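Local structure of iron Super-Oxide Dismutase (Plasmodium knowlesi, 2AWP) at residues V36-L39 with N40-K44; K94-I97 with Q98-F101; L126-N129 with N130-L134. The protein converts superoxide radicals to hydrogen peroxide and molecular oxygen, very probably with a bound iron ion, and so protects the cell from their toxicity. One frame throughout, in Å; residues are numbered along the deposited sequence.

Interaction 1. Residues V36-L39 with N40-K44; sequences VNKL and NGLIK
With CG1 of Val36 trans to its own backbone N (chi1 174°) and CG of Asn40 trans to its carbonyl carbon (chi1 -79°), the two side chains run side by side, and Val36 CG1 lies 3.6 Å from Asn40 ND2. That amide nitrogen also donates to the backbone O of Ile3, and it gives a hydrogen bond to a water 3.2 Å from ND2; the same water donates to Asn37 OD1 at 2.6 Å, linking two amides one turn apart. Three residues on from Val36, Leu39 sets CD1 against Ile43 CG2 at 3.7 Å, the two side chains meeting at a slant. Apart from the water-bridged pair, three residues apart, these are i to i+4 neighbours in the last turns of helix 21-43, part of the alpha-hairpin domain of the iron/manganese superoxide dismutases. Val36 and Leu39 pack on Ile71 of helix 62-79, while Leu39 and Ile43 also meet helix 53-59 through Leu53 and Ile56. On the more exposed flank the Lys38 chain, bent at three successive torsions, curls toward the next turn until NZ sits 3.9 Å from Leu42 CD2. Beneath the side chains, Asn40 N donates almost straight to Val36 O (3.1 Å, 172°), and Ile43 N to Leu39 O at 2.9 Å.

Interaction 2. Residues K94-I97 with Q98-F101; sequences KEKI and QEDF
Lys94 meets Gln98 one turn along the helix: its CG lies 3.7 Å from Gln98 NE2, and the two chains cross at a slant. The ammonium group of Lys94 turns off to the backbone O of Pro89. Glu95 touches the other end of the same amide, its CG 4.0 Å from Gln98 OE1, with carboxylate and amide planes 40° apart. Lys96 carries the polar part of the contact. Its chain, bent at chi2 (75°) and extended after that, sweeps along the helix until CE lies 3.1 Å from Asp100 OD2 and NZ makes a long salt bridge to that oxygen, 3.6 Å away. All this belongs to helix 92-101, an amphipathic helix of the C-terminal superoxide dismutase domain that packs on strand 134-140. The stronger bonds of the pair lie outside the helix: Lys96 NZ donates to Asn132 O in the loop before that strand, and Asp100 OD2 accepts from the backbone N of Leu134, so the pair joins the helix to the neighbouring hairpin. A water accepts from Lys96 NZ at 2.9 Å and donates to Glu99 OE1 and Asp100 OD1, so that one water links the lysine with both acids. Ile97 faces the interior, with CG2 4.2 Å from Phe101 CD2. Ile97 O accepts from Phe101 N at 2.8 Å and lies at the edge of the Phe101 ring, near its plane.

Interaction 3. Residues L126-N129 with N130-L134; sequences LVLN and NNNKL
Asn129 and Lys133 lie side by side and point the same way, with Lys133 CB against the Asn129 amide, 3.7 Å from OD1. With CG of Asn129 placed between its backbone N and carbonyl carbon (chi1 78°), the amide folds in over the loop that follows. OD1 then accepts two backbone N-H groups, Asn131 N at 2.8 Å, which makes an Asx turn, and Lys133 N at 3.0 Å. They arrive from opposite faces of the amide, each about 50° out of its plane, so the oxygen is gripped from both faces and the rotation of the group is probably restrained. The other end of the amide, ND2, donates to a water that in turn donates to Asn131 OD1. This is the closing loop of a 3:5 beta hairpin between strands 122-129 and 134-140 of the antiparallel sheet in the C-terminal domain: a type I turn from Asn129 to Asn132 with a G1 beta bulge, Asn132 being the left-handed bulge residue. Asn132 N donates to Asn129 O, and Asn129 N donates to Lys133 O at 2.8 Å, nearly straight (172°), closing the loop. Leu128 and Leu134 form a non-hydrogen-bonded pair with both side chains on one face, CD1 of Leu128 4.1 Å from CD2 of Leu134. Leu128 also runs alongside Asn132, its CD2 3.7 Å from ND2. Across the strands Leu126 meets Leu134 obliquely, its CD1 4.0 Å from Leu134 CB. Leu134 is covered by Ile93, Lys96 and Phe101 of helix 92-101, and Leu128 by Ala195 and Leu196 of helix 185-196.

Overall arrangement
Interactions 2 and 3 are neighbours in the C-terminal domain, with centres about 11 Å apart, whereas interaction 1 lies in the alpha-hairpin domain, its centre about 40 Å from that of interaction 2 and on the opposite side of the chain's centre. Interaction 2 is a surface contact, rich in charge, yet its lysine and aspartate reach the backbone of the hairpin loop in interaction 3, and its apolar face packs on the same Leu134. Interactions 1 and 3 are partly buried. In interaction 1 leucine and isoleucine face other helices and one water bridges amides; in interaction 3 a single asparagine side chain organises the turn, next to leucines of the sheet that pack against helices 92-101 and 185-196.

Interaction 1. Residues V36-L39 with N40-K44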
ATOM      1  N   VAL A  36       6.432 -14.331   7.913  1.00 10.58           N
ATOM      2  CA  VAL A  36       7.221 -15.482   8.383  1.00 10.88           C
ATOM      3  C   VAL A  36       6.656 -16.819   7.852  1.00 11.27           C
ATOM      4  O   VAL A  36       7.397 -17.588   7.248  1.00 11.38           O
ATOM      5  CB  VAL A  36       7.365 -15.511   9.922  1.00 11.52           C
ATOM      6  CG1 VAL A  36       8.050 -16.789  10.412  1.00 10.74           C
ATOM      7  CG2 VAL A  36       8.151 -14.299  10.428  1.00  9.59           C
ATOM      8  N   ASN A  37       5.361 -17.076   8.055  1.00 11.42           N
ATOM      9  CA  ASN A  37       4.741 -18.316   7.611  1.00 12.83           C
ATOM     10  C   ASN A  37       4.865 -18.438   6.107  1.00 13.60           C
ATOM     11  O   ASN A  37       5.215 -19.512   5.591  1.00 13.87           O
ATOM     12  CB  ASN A  37       3.270 -18.418   8.089  1.00 13.14           C
ATOM     13  CG  ASN A  37       3.157 -18.296   9.604  1.00 13.87           C
ATOM     14  OD1 ASN A  37       4.131 -18.564  10.312  1.00 16.90           O
ATOM     15  ND2 ASN A  37       2.001 -17.855  10.112  1.00 12.22           N
ATOM     16  N   LYS A  38       4.678 -17.322   5.408  1.00 13.32           N
ATOM     17  CA  LYS A  38       4.742 -17.363   3.964  1.00 14.15           C
ATOM     18  C   LYS A  38       6.158 -17.642   3.467  1.00 13.83           C
ATOM     19  O   LYS A  38       6.349 -18.467   2.574  1.00 13.91           O
ATOM     20  CB  LYS A  38       4.143 -16.097   3.341  1.00 14.35           C
ATOM     21  CG  LYS A  38       4.243 -16.079   1.808  1.00 18.00           C
ATOM     22  CD  LYS A  38       2.886 -16.172   1.143  1.00 26.00           C
ATOM     23  CE  LYS A  38       2.436 -17.626   0.913  1.00 30.18           C
ATOM     24  NZ  LYS A  38       2.999 -18.228  -0.352  1.00 34.71           N
ATOM     25  N   LEU A  39       7.149 -16.951   4.027  1.00 13.16           N
ATOM     26  CA  LEU A  39       8.535 -17.182   3.623  1.00 12.96           C
ATOM     27  C   LEU A  39       8.970 -18.624   3.812  1.00 12.71           C
ATOM     28  O   LEU A  39       9.594 -19.202   2.916  1.00 11.92           O
ATOM     29  CB  LEU A  39       9.509 -16.272   4.375  1.00 12.24           C
ATOM     30  CG  LEU A  39      10.969 -16.368   3.903  1.00 11.92           C
ATOM     31  CD1 LEU A  39      11.148 -15.790   2.494  1.00 11.41           C
ATOM     32  CD2 LEU A  39      11.877 -15.682   4.916  1.00 11.35           C
ATOM     33  N   ASN A  40       8.653 -19.194   4.974  1.00 12.91           N
ATOM     34  CA  ASN A  40       9.013 -20.596   5.259  1.00 14.64           C
ATOM     35  C   ASN A  40       8.459 -21.555   4.204  1.00 14.97           C
ATOM     36  O   ASN A  40       9.143 -22.483   3.799  1.00 15.94           O
ATOM     37  CB  ASN A  40       8.593 -20.992   6.698  1.00 14.37           C
ATOM     38  CG  ASN A  40       9.565 -20.476   7.738  1.00 14.28           C
ATOM     39  OD1 ASN A  40      10.783 -20.591   7.569  1.00 13.35           O
ATOM     40  ND2 ASN A  40       9.046 -19.892   8.805  1.00 10.60           N
ATOM     41  N   GLY A  41       7.239 -21.299   3.740  1.00 16.22           N
ATOM     42  CA  GLY A  41       6.639 -22.066   2.641  1.00 17.37           C
ATOM     43  C   GLY A  41       7.400 -21.901   1.335  1.00 18.43           C
ATOM     44  O   GLY A  41       7.672 -22.865   0.629  1.00 18.42           O
ATOM     45  N   LEU A  42       7.787 -20.672   1.040  1.00 18.46           N
ATOM     46  CA  LEU A  42       8.451 -20.351  -0.207  1.00 18.54           C
ATOM     47  C   LEU A  42       9.885 -20.860  -0.337  1.00 18.72           C
ATOM     48  O   LEU A  42      10.334 -21.164  -1.464  1.00 18.03           O
ATOM     49  CB  LEU A  42       8.469 -18.832  -0.387  1.00 18.41           C
ATOM     50  CG  LEU A  42       7.151 -18.140  -0.693  1.00 20.93           C
ATOM     51  CD1 LEU A  42       7.404 -16.642  -0.777  1.00 21.77           C
ATOM     52  CD2 LEU A  42       6.513 -18.682  -1.970  1.00 20.26           C
ATOM     53  N   ILE A  43      10.606 -20.934   0.786  1.00 18.36           N
ATOM     54  CA  ILE A  43      12.047 -21.266   0.737  1.00 19.79           C
ATOM     55  C   ILE A  43      12.364 -22.769   0.739  1.00 21.59           C
ATOM     56  O   ILE A  43      13.474 -23.180   0.394  1.00 21.41           O
ATOM     57  CB  ILE A  43      12.906 -20.472   1.761  1.00 19.44           C
ATOM     58  CG1 ILE A  43      12.616 -20.898   3.210  1.00 18.37           C
ATOM     59  CG2 ILE A  43      12.759 -18.961   1.489  1.00 17.55           C
ATOM     60  CD1 ILE A  43      13.388 -20.113   4.287  1.00 18.36           C
ATOM     61  N   LYS A  44      11.370 -23.572   1.087  1.00 24.12           N
ATOM     62  CA  LYS A  44      11.442 -25.029   0.928  1.00 26.77           C
ATOM     63  C   LYS A  44      11.856 -25.396  -0.523  1.00 27.59           C
ATOM     64  O   LYS A  44      11.325 -24.835  -1.500  1.00 27.99           O
ATOM     65  CB  LYS A  44      10.103 -25.648   1.373  1.00 27.10           C
ATOM     66  CG  LYS A  44       9.777 -27.039   0.826  1.00 31.81           C
ATOM     67  CD  LYS A  44      10.129 -28.205   1.761  1.00 37.00           C
ATOM     68  CE  LYS A  44       8.913 -28.664   2.575  1.00 41.09           C
ATOM     69  NZ  LYS A  44       9.179 -29.872   3.431  1.00 42.51           N
TER
HETATM   70  O   HOH W   1       6.185 -20.097  10.314  1.00 15.94           O

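Interaction 2. Residues K94-I97 with Q98-F101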
ATOM      1  N   LYS A  94      21.830  11.672  19.722  1.00 13.80           N
ATOM      2  CA  LYS A  94      21.510  13.083  19.902  1.00 13.42           C
ATOM      3  C   LYS A  94      22.565  13.996  19.228  1.00 13.38           C
ATOM      4  O   LYS A  94      22.230  14.959  18.528  1.00 13.20           O
ATOM      5  CB  LYS A  94      21.487  13.375  21.394  1.00 13.86           C
ATOM      6  CG  LYS A  94      21.260  14.814  21.763  1.00 13.74           C
ATOM      7  CD  LYS A  94      21.386  14.933  23.277  1.00 14.93           C
ATOM      8  CE  LYS A  94      20.585  16.083  23.799  1.00 16.46           C
ATOM      9  NZ  LYS A  94      19.110  16.003  23.471  1.00 21.70           N
ATOM     10  N   GLU A  95      23.828  13.712  19.498  1.00 13.70           N
ATOM     11  CA  GLU A  95      24.926  14.530  18.987  1.00 15.20           C
ATOM     12  C   GLU A  95      25.075  14.365  17.473  1.00 13.40           C
ATOM     13  O   GLU A  95      25.287  15.333  16.770  1.00 13.95           O
ATOM     14  CB  GLU A  95      26.222  14.229  19.740  1.00 16.35           C
ATOM     15  CG  GLU A  95      26.152  14.517  21.255  1.00 23.89           C
ATOM     16  CD  GLU A  95      27.077  13.603  22.081  1.00 31.55           C
ATOM     17  OE1 GLU A  95      28.306  13.585  21.805  1.00 36.09           O
ATOM     18  OE2 GLU A  95      26.579  12.888  22.992  1.00 36.42           O
ATOM     19  N   LYS A  96      24.905  13.143  16.971  1.00 13.58           N
ATOM     20  CA  LYS A  96      24.957  12.842  15.536  1.00 12.14           C
ATOM     21  C   LYS A  96      23.843  13.556  14.761  1.00 12.23           C
ATOM     22  O   LYS A  96      24.072  14.074  13.647  1.00 11.20           O
ATOM     23  CB  LYS A  96      24.873  11.317  15.290  1.00 12.97           C
ATOM     24  CG  LYS A  96      25.201  10.888  13.849  1.00 11.25           C
ATOM     25  CD  LYS A  96      26.676  10.932  13.544  1.00 12.52           C
ATOM     26  CE  LYS A  96      26.926  10.588  12.082  1.00 15.44           C
ATOM     27  NZ  LYS A  96      28.278  10.973  11.645  1.00 15.83           N
ATOM     28  N   ILE A  97      22.639  13.572  15.333  1.00 11.01           N
ATOM     29  CA  ILE A  97      21.539  14.325  14.740  1.00 10.97           C
ATOM     30  C   ILE A  97      21.823  15.842  14.711  1.00 11.20           C
ATOM     31  O   ILE A  97      21.559  16.544  13.708  1.00 10.88           O
ATOM     32  CB  ILE A  97      20.162  14.015  15.472  1.00 11.42           C
ATOM     33  CG1 ILE A  97      19.651  12.627  15.025  1.00 10.16           C
ATOM     34  CG2 ILE A  97      19.151  15.114  15.162  1.00  9.12           C
ATOM     35  CD1 ILE A  97      18.492  12.012  15.849  1.00 10.94           C
ATOM     36  N   GLN A  98      22.344  16.360  15.820  1.00 12.00           N
ATOM     37  CA  GLN A  98      22.791  17.770  15.840  1.00 12.63           C
ATOM     38  C   GLN A  98      23.749  18.042  14.671  1.00 11.56           C
ATOM     39  O   GLN A  98      23.604  19.031  13.963  1.00 11.42           O
ATOM     40  CB  GLN A  98      23.462  18.135  17.184  1.00 12.48           C
ATOM     41  CG  GLN A  98      22.505  18.162  18.371  1.00 12.92           C
ATOM     42  CD  GLN A  98      23.204  18.038  19.713  1.00 13.19           C
ATOM     43  OE1 GLN A  98      24.431  17.844  19.778  1.00 14.77           O
ATOM     44  NE2 GLN A  98      22.425  18.147  20.802  1.00 10.79           N
ATOM     45  N   GLU A  99      24.733  17.165  14.471  1.00 12.50           N
ATOM     46  CA  GLU A  99      25.756  17.387  13.462  1.00 12.51           C
ATOM     47  C   GLU A  99      25.190  17.375  12.057  1.00 13.13           C
ATOM     48  O   GLU A  99      25.545  18.213  11.210  1.00 12.86           O
ATOM     49  CB  GLU A  99      26.847  16.318  13.575  1.00 13.41           C
ATOM     50  CG  GLU A  99      27.704  16.463  14.796  1.00 15.91           C
ATOM     51  CD  GLU A  99      28.656  15.289  14.978  1.00 21.19           C
ATOM     52  OE1 GLU A  99      28.857  14.535  13.997  1.00 24.23           O
ATOM     53  OE2 GLU A  99      29.193  15.117  16.096  1.00 22.41           O
ATOM     54  N   ASP A 100      24.292  16.416  11.803  1.00 12.82           N
ATOM     55  CA  ASP A 100      23.874  16.130  10.446  1.00 12.12           C
ATOM     56  C   ASP A 100      22.561  16.822  10.060  1.00 11.59           C
ATOM     57  O   ASP A 100      22.288  16.996   8.878  1.00 11.43           O
ATOM     58  CB  ASP A 100      23.840  14.591  10.222  1.00 12.28           C
ATOM     59  CG  ASP A 100      25.223  13.952  10.362  1.00 12.44           C
ATOM     60  OD1 ASP A 100      26.244  14.692  10.389  1.00 10.45           O
ATOM     61  OD2 ASP A 100      25.304  12.716  10.480  1.00  9.98           O
ATOM     62  N   PHE A 101      21.762  17.238  11.045  1.00 11.34           N
ATOM     63  CA  PHE A 101      20.503  17.952  10.748  1.00 11.60           C
ATOM     64  C   PHE A 101      20.430  19.335  11.373  1.00 11.50           C
ATOM     65  O   PHE A 101      19.523  20.101  11.054  1.00 12.14           O
ATOM     66  CB  PHE A 101      19.251  17.110  11.151  1.00 12.62           C
ATOM     67  CG  PHE A 101      19.161  15.783  10.434  1.00 11.32           C
ATOM     68  CD1 PHE A 101      18.567  15.693   9.186  1.00 12.65           C
ATOM     69  CD2 PHE A 101      19.700  14.641  10.993  1.00 13.56           C
ATOM     70  CE1 PHE A 101      18.478  14.473   8.503  1.00  7.25           C
ATOM     71  CE2 PHE A 101      19.631  13.385  10.311  1.00 13.42           C
ATOM     72  CZ  PHE A 101      19.034  13.312   9.066  1.00 11.86           C
TER
HETATM   73  O   HOH W   2      28.540  13.814  11.643  1.00  7.99           O

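Interaction 3. Residues L126-N129 with N130-L134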
ATOM      1  N   LEU A 126      15.739   6.395   9.004  1.00 10.15           N
ATOM      2  CA  LEU A 126      16.931   7.131   9.347  1.00 10.60           C
ATOM      3  C   LEU A 126      18.054   6.147   9.084  1.00 10.99           C
ATOM      4  O   LEU A 126      17.995   5.000   9.552  1.00  9.70           O
ATOM      5  CB  LEU A 126      16.943   7.579  10.817  1.00 11.23           C
ATOM      6  CG  LEU A 126      18.241   8.271  11.258  1.00 11.41           C
ATOM      7  CD1 LEU A 126      18.463   9.574  10.493  1.00  5.53           C
ATOM      8  CD2 LEU A 126      18.196   8.487  12.785  1.00 11.70           C
ATOM      9  N   VAL A 127      19.052   6.587   8.310  1.00 10.74           N
ATOM     10  CA  VAL A 127      20.169   5.702   7.940  1.00 11.96           C
ATOM     11  C   VAL A 127      21.504   6.426   8.103  1.00 11.82           C
ATOM     12  O   VAL A 127      21.569   7.644   7.978  1.00 11.52           O
ATOM     13  CB  VAL A 127      20.071   5.088   6.487  1.00 13.03           C
ATOM     14  CG1 VAL A 127      18.614   4.748   6.072  1.00 12.25           C
ATOM     15  CG2 VAL A 127      20.716   5.972   5.455  1.00 13.09           C
ATOM     16  N   LEU A 128      22.545   5.664   8.423  1.00 11.39           N
ATOM     17  CA  LEU A 128      23.895   6.171   8.275  1.00 10.92           C
ATOM     18  C   LEU A 128      24.321   5.827   6.857  1.00 10.37           C
ATOM     19  O   LEU A 128      24.494   4.672   6.524  1.00  8.35           O
ATOM     20  CB  LEU A 128      24.846   5.539   9.293  1.00 10.48           C
ATOM     21  CG  LEU A 128      26.251   6.157   9.372  1.00 13.08           C
ATOM     22  CD1 LEU A 128      26.208   7.537  10.065  1.00  8.78           C
ATOM     23  CD2 LEU A 128      27.266   5.179  10.063  1.00 10.33           C
ATOM     24  N   ASN A 129      24.502   6.857   6.038  1.00 10.74           N
ATOM     25  CA  ASN A 129      24.844   6.636   4.640  1.00 10.16           C
ATOM     26  C   ASN A 129      26.300   6.172   4.440  1.00 10.82           C
ATOM     27  O   ASN A 129      27.074   6.021   5.397  1.00  9.53           O
ATOM     28  CB  ASN A 129      24.431   7.844   3.776  1.00  9.84           C
ATOM     29  CG  ASN A 129      25.397   9.034   3.871  1.00  8.72           C
ATOM     30  OD1 ASN A 129      26.495   8.944   4.431  1.00 10.52           O
ATOM     31  ND2 ASN A 129      24.963  10.175   3.346  1.00  6.99           N
ATOM     32  N   ASN A 130      26.659   5.914   3.191  1.00 11.00           N
ATOM     33  CA  ASN A 130      27.983   5.357   2.883  1.00 11.63           C
ATOM     34  C   ASN A 130      29.109   6.419   2.992  1.00 12.03           C
ATOM     35  O   ASN A 130      30.285   6.117   2.749  1.00 11.99           O
ATOM     36  CB  ASN A 130      27.947   4.659   1.526  1.00 11.22           C
ATOM     37  CG  ASN A 130      26.921   3.528   1.483  1.00 12.74           C
ATOM     38  OD1 ASN A 130      26.764   2.776   2.458  1.00  8.88           O
ATOM     39  ND2 ASN A 130      26.213   3.410   0.353  1.00 11.86           N
ATOM     40  N   ASN A 131      28.726   7.637   3.399  1.00 11.60           N
ATOM     41  CA  ASN A 131      29.660   8.724   3.735  1.00 11.08           C
ATOM     42  C   ASN A 131      29.643   9.057   5.251  1.00 11.18           C
ATOM     43  O   ASN A 131      30.048  10.150   5.658  1.00 10.72           O
ATOM     44  CB  ASN A 131      29.372   9.929   2.801  1.00 11.03           C
ATOM     45  CG  ASN A 131      30.244  11.167   3.069  1.00 11.89           C
ATOM     46  OD1 ASN A 131      29.718  12.277   3.171  1.00 11.19           O
ATOM     47  ND2 ASN A 131      31.563  10.992   3.151  1.00  9.82           N
ATOM     48  N   ASN A 132      29.166   8.118   6.078  1.00 10.80           N
ATOM     49  CA  ASN A 132      29.169   8.276   7.547  1.00 12.51           C
ATOM     50  C   ASN A 132      28.246   9.414   8.012  1.00 11.60           C
ATOM     51  O   ASN A 132      28.462   9.958   9.074  1.00 10.92           O
ATOM     52  CB  ASN A 132      30.617   8.540   8.059  1.00 12.97           C
ATOM     53  CG  ASN A 132      30.877   7.969   9.458  1.00 19.84           C
ATOM     54  OD1 ASN A 132      31.324   8.688  10.379  1.00 22.66           O
ATOM     55  ND2 ASN A 132      30.609   6.672   9.623  1.00 20.63           N
ATOM     56  N   LYS A 133      27.274   9.817   7.184  1.00 11.11           N
ATOM     57  CA  LYS A 133      26.329  10.883   7.558  1.00 10.25           C
ATOM     58  C   LYS A 133      24.922  10.328   7.734  1.00 10.13           C
ATOM     59  O   LYS A 133      24.455   9.546   6.890  1.00  9.17           O
ATOM     60  CB  LYS A 133      26.246  11.981   6.489  1.00 10.77           C
ATOM     61  CG  LYS A 133      27.552  12.712   6.151  1.00 13.07           C
ATOM     62  CD  LYS A 133      28.224  13.313   7.344  1.00 14.23           C
ATOM     63  CE  LYS A 133      29.188  14.431   6.890  1.00 18.08           C
ATOM     64  NZ  LYS A 133      29.937  14.938   8.047  1.00 20.26           N
ATOM     65  N   LEU A 134      24.217  10.793   8.770  1.00 10.22           N
ATOM     66  CA  LEU A 134      22.781  10.471   8.914  1.00 10.81           C
ATOM     67  C   LEU A 134      21.960  11.163   7.842  1.00 10.38           C
ATOM     68  O   LEU A 134      22.054  12.364   7.642  1.00 10.39           O
ATOM     69  CB  LEU A 134      22.218  10.869  10.292  1.00  9.75           C
ATOM     70  CG  LEU A 134      22.699  10.101  11.526  1.00 11.69           C
ATOM     71  CD1 LEU A 134      21.990  10.634  12.793  1.00 10.93           C
ATOM     72  CD2 LEU A 134      22.508   8.607  11.379  1.00  8.15           C
TER
HETATM   73  O   HOH W   3      26.875  12.364   2.720  1.00 24.61           O